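Long-range contacts in orotidine 5'-phosphate decarboxylase (Methanocaldococcus jannaschii, PDB 4LUI), which probably catalyses the decarboxylation of orotidine 5'-monophosphate to UMP, the last step of de novo UMP synthesis, as a homodimeric TIM barrel: residues I39-K44 and K69-K74; D79-D84 and I104-V109; V131-H136 and V163-R168. One frame throughout, in Å; residues are numbered along the deposited sequence.

From the N terminus, interaction 1 comes first: on the outside of the barrel it joins helix 33-43 to helix 63-72, closing a loop that holds strand 49-53 and helix 54-60. The chain enters strand 75-82, where interaction 2 opens; it pairs this strand with its neighbour 102-106, closing the loop that holds helix 86-97. Interaction 3 closes the third loop, between the segments that leave strands 127-131 and 161-163. The three loops follow one another in series, neither nesting nor crossing. Interactions 2 and 3 touch, because Val131 N lies 2.8 Å from Val105 O, a probable hydrogen bond, and both reach the second subunit. Interaction 1 stands apart, its centre 26 Å from that of interaction 2.

Interaction 1 of 3, residues I39-K44 and K69-K74; sequences IVEDVK and KKLCNK
Two neighbouring helices of the outer layer of the TIM barrel, 33-43 and 63-72, meet near their C-terminal ends, where Val40 packs on Leu71 and Cys72, Lys44 packs on Cys72, and Lys74 reaches back across. CG1 of Val40 is anti to the backbone N (chi1 170°), which directs this methyl at the second helix, 3.6 Å from Cys72 CB; the same CB is approached by Lys44 CB at 3.7 Å. Val40 and Cys72 both also rest on Ile50 of strand 49-53, so the inner part of the contact is apolar and closes over the barrel wall.

Further out, the Glu41 side chain bends at chi2 and crosses that of Leu71 at about a right angle, with Glu41 OE1 3.8 Å from Leu71 CG. Lys44 runs extended beyond CG, its CD passing Leu71 O, and its NZ forms a long salt bridge of 3.5 Å with Glu41 OE1 of its own segment. Beyond the helix end, Asn73 has a positive phi, and the backbone N of the next residue, Lys74, bonds to Cys72 SG at 3.4 Å. Lys74 then sends NZ to Lys44 O at 2.6 Å, almost in line with the carbonyl bond (168° at the oxygen). Because this NZ also bonds to Val47 O, one ammonium group ties down two backbone carbonyls of the segment between helix 33-43 and strand 49-53, probably polarising both while they stabilise its charge.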
# COMPACT_ATOMS: atom_id res chain seq x y z
N ILE B 39 -16.01 4.98 -18.18
CA ILE B 39 -16.65 5.70 -17.10
C ILE B 39 -16.10 7.11 -16.97
O ILE B 39 -16.86 8.07 -16.83
CB ILE B 39 -16.49 4.96 -15.78
CG1 ILE B 39 -17.30 3.66 -15.82
CG2 ILE B 39 -16.93 5.84 -14.61
CD1 ILE B 39 -16.87 2.65 -14.78
N VAL B 40 -14.78 7.24 -17.03
CA VAL B 40 -14.14 8.55 -16.95
C VAL B 40 -14.68 9.51 -18.01
O VAL B 40 -15.05 10.65 -17.70
CB VAL B 40 -12.60 8.45 -17.05
CG1 VAL B 40 -11.99 9.84 -17.22
CG2 VAL B 40 -12.03 7.77 -15.82
N GLU B 41 -14.72 9.06 -19.26
CA GLU B 41 -15.24 9.88 -20.34
C GLU B 41 -16.68 10.30 -20.06
O GLU B 41 -17.09 11.42 -20.37
CB GLU B 41 -15.16 9.12 -21.67
CG GLU B 41 -15.87 9.80 -22.84
CD GLU B 41 -15.08 10.95 -23.42
OE1 GLU B 41 -13.94 11.20 -22.95
OE2 GLU B 41 -15.59 11.61 -24.35
N ASP B 42 -17.45 9.39 -19.47
CA ASP B 42 -18.88 9.60 -19.26
C ASP B 42 -19.16 10.59 -18.12
O ASP B 42 -20.12 11.37 -18.21
CB ASP B 42 -19.58 8.26 -18.99
CG ASP B 42 -21.00 8.21 -19.54
OD1 ASP B 42 -21.25 8.81 -20.61
OD2 ASP B 42 -21.87 7.57 -18.91
N VAL B 43 -18.33 10.58 -17.08
CA VAL B 43 -18.60 11.38 -15.87
C VAL B 43 -17.78 12.67 -15.74
O VAL B 43 -18.00 13.44 -14.81
CB VAL B 43 -18.37 10.56 -14.58
CG1 VAL B 43 -19.10 9.22 -14.67
CG2 VAL B 43 -16.87 10.36 -14.34
N LYS B 44 -16.88 12.92 -16.69
CA LYS B 44 -15.88 13.99 -16.54
C LYS B 44 -16.46 15.39 -16.28
O LYS B 44 -15.81 16.21 -15.65
CB LYS B 44 -14.95 14.02 -17.76
CG LYS B 44 -15.68 14.26 -19.07
CD LYS B 44 -14.73 14.24 -20.26
CE LYS B 44 -15.49 14.59 -21.54
NZ LYS B 44 -14.60 14.64 -22.73
N LYS B 69 -5.68 10.73 -17.65
CA LYS B 69 -5.32 12.14 -17.77
C LYS B 69 -5.45 12.70 -19.20
O LYS B 69 -5.73 13.89 -19.37
CB LYS B 69 -3.91 12.40 -17.23
CG LYS B 69 -3.82 12.38 -15.72
CD LYS B 69 -4.59 13.54 -15.10
CE LYS B 69 -3.89 14.87 -15.31
NZ LYS B 69 -4.46 15.95 -14.46
N LYS B 70 -5.25 11.86 -20.21
CA LYS B 70 -5.46 12.32 -21.58
C LYS B 70 -6.95 12.63 -21.79
O LYS B 70 -7.31 13.28 -22.77
CB LYS B 70 -5.02 11.27 -22.60
CG LYS B 70 -3.51 11.05 -22.73
CD LYS B 70 -3.21 10.04 -23.84
CE LYS B 70 -1.76 9.55 -23.80
NZ LYS B 70 -1.56 8.28 -24.58
N LEU B 71 -7.79 12.19 -20.86
CA LEU B 71 -9.23 12.10 -21.09
C LEU B 71 -10.10 13.15 -20.41
O LEU B 71 -11.00 13.70 -21.05
CB LEU B 71 -9.73 10.71 -20.68
CG LEU B 71 -10.57 9.92 -21.68
CD1 LEU B 71 -9.80 9.70 -22.97
CD2 LEU B 71 -10.98 8.59 -21.07
N CYS B 72 -9.88 13.43 -19.13
CA CYS B 72 -10.87 14.19 -18.36
C CYS B 72 -10.44 15.58 -17.89
O CYS B 72 -11.29 16.39 -17.52
CB CYS B 72 -11.35 13.38 -17.15
SG CYS B 72 -10.12 13.20 -15.84
N ASN B 73 -9.14 15.83 -17.90
CA ASN B 73 -8.58 17.11 -17.44
C ASN B 73 -8.95 17.45 -16.00
O ASN B 73 -8.98 18.62 -15.61
CB ASN B 73 -8.97 18.25 -18.38
CG ASN B 73 -7.95 19.36 -18.40
OD1 ASN B 73 -6.79 19.14 -18.04
ND2 ASN B 73 -8.37 20.55 -18.82
N LYS B 74 -9.24 16.43 -15.20
CA LYS B 74 -9.55 16.63 -13.79
C LYS B 74 -8.46 15.96 -12.94
O LYS B 74 -7.67 15.15 -13.44
CB LYS B 74 -10.93 16.06 -13.44
CG LYS B 74 -12.10 16.67 -14.22
CD LYS B 74 -12.45 18.07 -13.72
CE LYS B 74 -13.53 18.73 -14.59
NZ LYS B 74 -14.91 18.25 -14.27

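Interaction 2 of 3, residues D79-D84 and I104-V109; sequences DFKVAD and IVHGFV
Val82 and Val105 form a parallel beta bridge between strands 75-82 and 102-106, the two strands of a beta-alpha-beta unit of the TIM barrel. Val82 N donates to Ile104 O at 3.2 Å; His106 N returns a bond to Val82 O at 2.9 Å. A water donates to both Val82 O and His106 O, bridging the two strands at their ends.

On the active-site side, Ile104 lays CD1 and CG2 against Asp79 OD1, while His106 puts its ring edge, CD2, 3.4 Å from Lys81 O. Asp79 OD1 accepts Lys81 NZ at 2.8 Å, 26° out of the carboxylate plane. Lys81 is the predicted proton donor, and its chain bends at chi2 and chi4 to bring NZ to the syn side of OD1, with a weak second bond to Asp79 OD2.

Further partners hold these groups. Lys51 pairs with Asp79 OD2, whereas Asp84 of the second subunit reaches Lys81 NZ, so the predicted active site spans the dimer interface. His106 NE2 bonds to Ala83 O of the second subunit, and within segment 104-109 Phe108 CE1 sits 3.3 Å above the plane of the His106 ring, over its centre.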
# COMPACT_ATOMS: atom_id res chain seq x y z
N ASP B 79 -4.74 6.25 -4.75
CA ASP B 79 -5.00 5.77 -3.41
C ASP B 79 -4.15 4.52 -3.18
O ASP B 79 -4.64 3.39 -3.27
CB ASP B 79 -6.49 5.48 -3.24
CG ASP B 79 -6.88 5.20 -1.80
OD1 ASP B 79 -5.98 5.20 -0.92
OD2 ASP B 79 -8.08 4.97 -1.56
N PHE B 80 -2.87 4.75 -2.90
CA PHE B 80 -1.90 3.66 -2.84
C PHE B 80 -1.48 3.32 -1.41
O PHE B 80 -0.63 2.44 -1.20
CB PHE B 80 -0.66 4.05 -3.65
CG PHE B 80 -0.85 3.95 -5.14
CD1 PHE B 80 -2.06 3.54 -5.69
CD2 PHE B 80 0.20 4.25 -5.99
CE1 PHE B 80 -2.22 3.44 -7.08
CE2 PHE B 80 0.06 4.14 -7.37
CZ PHE B 80 -1.16 3.74 -7.92
N LYS B 81 -2.08 4.01 -0.45
CA LYS B 81 -1.86 3.71 0.97
C LYS B 81 -0.37 3.51 1.30
O LYS B 81 -0.01 2.53 1.97
CB LYS B 81 -2.62 2.42 1.36
CG LYS B 81 -4.15 2.51 1.23
CD LYS B 81 -4.72 3.70 1.98
CE LYS B 81 -6.22 3.52 2.27
NZ LYS B 81 -7.03 3.46 1.02
N VAL B 82 0.47 4.41 0.82
CA VAL B 82 1.92 4.21 0.85
C VAL B 82 2.38 4.02 2.29
O VAL B 82 2.01 4.79 3.18
CB VAL B 82 2.68 5.40 0.23
CG1 VAL B 82 4.15 5.08 0.12
CG2 VAL B 82 2.11 5.74 -1.16
N ALA B 83 3.15 2.96 2.53
CA ALA B 83 3.41 2.53 3.89
C ALA B 83 4.73 1.80 4.00
O ALA B 83 4.80 0.71 4.56
CB ALA B 83 2.25 1.64 4.37
N ASP B 84 5.79 2.41 3.46
CA ASP B 84 7.13 1.82 3.51
C ASP B 84 8.16 2.77 4.15
O ASP B 84 7.81 3.82 4.68
CB ASP B 84 7.57 1.38 2.11
CG ASP B 84 8.32 0.06 2.11
OD1 ASP B 84 9.32 -0.05 2.86
OD2 ASP B 84 7.89 -0.87 1.38
N ILE B 104 -2.02 9.14 -1.89
CA ILE B 104 -2.49 8.91 -0.53
C ILE B 104 -1.49 8.02 0.21
O ILE B 104 -1.10 6.95 -0.29
CB ILE B 104 -3.91 8.30 -0.51
CG1 ILE B 104 -4.91 9.34 -1.03
CG2 ILE B 104 -4.29 7.85 0.90
CD1 ILE B 104 -6.30 8.78 -1.34
N VAL B 105 -1.07 8.48 1.39
CA VAL B 105 -0.08 7.79 2.21
C VAL B 105 -0.62 7.49 3.61
O VAL B 105 -1.51 8.19 4.11
CB VAL B 105 1.22 8.61 2.33
CG1 VAL B 105 1.68 9.06 0.93
CG2 VAL B 105 1.02 9.84 3.22
N HIS B 106 -0.10 6.44 4.24
CA HIS B 106 -0.36 6.21 5.66
C HIS B 106 0.56 7.06 6.51
O HIS B 106 1.73 7.25 6.17
CB HIS B 106 -0.15 4.73 6.04
CG HIS B 106 -1.37 3.88 5.84
ND1 HIS B 106 -2.51 4.03 6.58
CD2 HIS B 106 -1.61 2.85 4.98
CE1 HIS B 106 -3.41 3.13 6.20
NE2 HIS B 106 -2.89 2.42 5.22
N GLY B 107 0.03 7.61 7.59
CA GLY B 107 0.85 8.28 8.57
C GLY B 107 1.40 7.33 9.62
O GLY B 107 2.35 7.68 10.33
N PHE B 108 0.82 6.13 9.74
CA PHE B 108 1.22 5.24 10.84
C PHE B 108 2.68 4.78 10.78
O PHE B 108 3.26 4.42 11.80
CB PHE B 108 0.23 4.08 11.11
CG PHE B 108 0.30 2.93 10.13
CD1 PHE B 108 -0.67 2.76 9.16
CD2 PHE B 108 1.30 1.96 10.24
CE1 PHE B 108 -0.63 1.66 8.28
CE2 PHE B 108 1.35 0.88 9.35
CZ PHE B 108 0.38 0.74 8.37
N VAL B 109 3.28 4.84 9.59
CA VAL B 109 4.67 4.44 9.43
C VAL B 109 5.65 5.55 9.84
O VAL B 109 6.86 5.34 9.84
CB VAL B 109 4.97 3.86 8.01
CG1 VAL B 109 4.12 2.62 7.76
CG2 VAL B 109 4.67 4.88 6.94
O HOH W 1 3.86 6.48 4.45

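Interaction 3 of 3, residues V131-H136 and V163-R168; sequences VTEMSH and VAPSTR
Val131 and Val163 make a parallel beta bridge where strands 127-131 and 161-163 of the TIM barrel end, and the contact continues into the loops that follow them. Val131 CG2 packs on Val163 CB at 4.4 Å, and Val131 also touches Ile104 and His106 of the preceding strand, linking three consecutive barrel strands. At Thr132 the backbone N donates to Val163 O at 3.1 Å. In the Thr132 side chain, OG1 lies beside Val163 O and 3.9 Å from Ala164 CB.

Glu133 follows and brings its aliphatic part to the proline: the side chains of Glu133 and Pro165 cross at about a right angle, with Glu133 CB and CG each 3.6 Å from Pro165 CD. CG stands anti to the backbone N (chi1 -166°) and the chain runs on extended, which leads the carboxylate off from the proline ring to a salt bridge with Arg171 and a hydrogen bond from Gln144. These two partners satisfy the acidic end of a buried side chain. The Met134 side chain starts away from segment 163-168 and packs on His106 of its own chain and on Ile85 of the second subunit, but the Met134 carbonyl carbon lies 3.6 Å from Pro165 CG. Last comes Ser135, a predicted substrate-binding residue, whose CB packs against the proline ring, 3.8 Å from Pro165 CG, and lies 4.2 Å from Thr167 CG2.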
# COMPACT_ATOMS: atom_id res chain seq x y z
N VAL B 131 -3.84 9.30 5.25
CA VAL B 131 -4.91 8.58 5.94
C VAL B 131 -4.73 8.77 7.44
O VAL B 131 -3.71 8.35 7.99
CB VAL B 131 -4.84 7.08 5.68
CG1 VAL B 131 -5.96 6.37 6.44
CG2 VAL B 131 -4.95 6.78 4.21
N THR B 132 -5.70 9.38 8.10
CA THR B 132 -5.62 9.54 9.55
C THR B 132 -6.57 8.62 10.30
O THR B 132 -6.43 8.42 11.51
CB THR B 132 -5.91 10.98 10.02
OG1 THR B 132 -7.27 11.32 9.72
CG2 THR B 132 -4.94 11.99 9.36
N GLU B 133 -7.55 8.06 9.60
CA GLU B 133 -8.62 7.32 10.27
C GLU B 133 -9.35 6.46 9.24
O GLU B 133 -9.56 6.90 8.11
CB GLU B 133 -9.57 8.34 10.93
CG GLU B 133 -10.56 7.77 11.94
CD GLU B 133 -11.06 8.83 12.92
OE1 GLU B 133 -10.34 9.83 13.15
OE2 GLU B 133 -12.16 8.65 13.48
N MET B 134 -9.71 5.24 9.62
CA MET B 134 -10.33 4.28 8.72
C MET B 134 -11.56 3.69 9.38
O MET B 134 -11.71 3.75 10.61
CB MET B 134 -9.33 3.19 8.33
CG MET B 134 -8.16 3.73 7.49
SD MET B 134 -7.05 2.41 7.00
CE MET B 134 -8.02 1.63 5.70
N SER B 135 -12.46 3.11 8.58
CA SER B 135 -13.77 2.74 9.11
C SER B 135 -14.06 1.24 9.09
O SER B 135 -15.14 0.82 9.49
CB SER B 135 -14.87 3.48 8.36
OG SER B 135 -14.87 3.12 7.00
N HIS B 136 -13.11 0.43 8.64
CA HIS B 136 -13.31 -1.02 8.71
C HIS B 136 -13.16 -1.49 10.17
O HIS B 136 -12.50 -0.83 10.97
CB HIS B 136 -12.35 -1.76 7.78
CG HIS B 136 -10.91 -1.57 8.14
ND1 HIS B 136 -10.28 -0.35 8.06
CD2 HIS B 136 -9.99 -2.45 8.61
CE1 HIS B 136 -9.02 -0.48 8.46
NE2 HIS B 136 -8.82 -1.74 8.81
N VAL B 163 -7.58 11.83 4.71
CA VAL B 163 -8.66 10.90 4.42
C VAL B 163 -9.18 10.40 5.76
O VAL B 163 -8.40 9.95 6.59
CB VAL B 163 -8.15 9.71 3.61
CG1 VAL B 163 -9.21 8.62 3.54
CG2 VAL B 163 -7.75 10.15 2.22
N ALA B 164 -10.48 10.51 5.98
CA ALA B 164 -11.10 10.08 7.23
C ALA B 164 -12.57 9.76 6.98
O ALA B 164 -13.14 10.21 5.98
CB ALA B 164 -10.95 11.18 8.30
N PRO B 165 -13.17 8.93 7.84
CA PRO B 165 -14.55 8.48 7.64
C PRO B 165 -15.61 9.50 8.02
O PRO B 165 -15.35 10.43 8.80
CB PRO B 165 -14.66 7.27 8.57
CG PRO B 165 -13.26 6.87 8.87
CD PRO B 165 -12.50 8.15 8.90
N SER B 166 -16.82 9.28 7.50
CA SER B 166 -17.98 10.11 7.78
C SER B 166 -19.09 9.31 8.50
O SER B 166 -20.25 9.73 8.53
CB SER B 166 -18.53 10.69 6.48
OG SER B 166 -18.79 9.64 5.54
N THR B 167 -18.72 8.17 9.07
CA THR B 167 -19.69 7.33 9.79
C THR B 167 -20.30 8.01 11.01
O THR B 167 -21.40 7.65 11.45
CB THR B 167 -19.07 5.99 10.21
OG1 THR B 167 -17.90 6.24 11.01
CG2 THR B 167 -18.68 5.18 8.99
N ARG B 168 -19.58 8.98 11.57
CA ARG B 168 -20.11 9.82 12.66
C ARG B 168 -19.82 11.29 12.37
O ARG B 168 -18.67 11.72 12.45
CB ARG B 168 -19.49 9.43 14.01
CG ARG B 168 -19.70 7.96 14.40
CD ARG B 168 -19.21 7.68 15.83
NE ARG B 168 -17.77 7.50 15.92
CZ ARG B 168 -17.01 7.95 16.93
NH1 ARG B 168 -17.56 8.63 17.92
NH2 ARG B 168 -15.71 7.71 16.93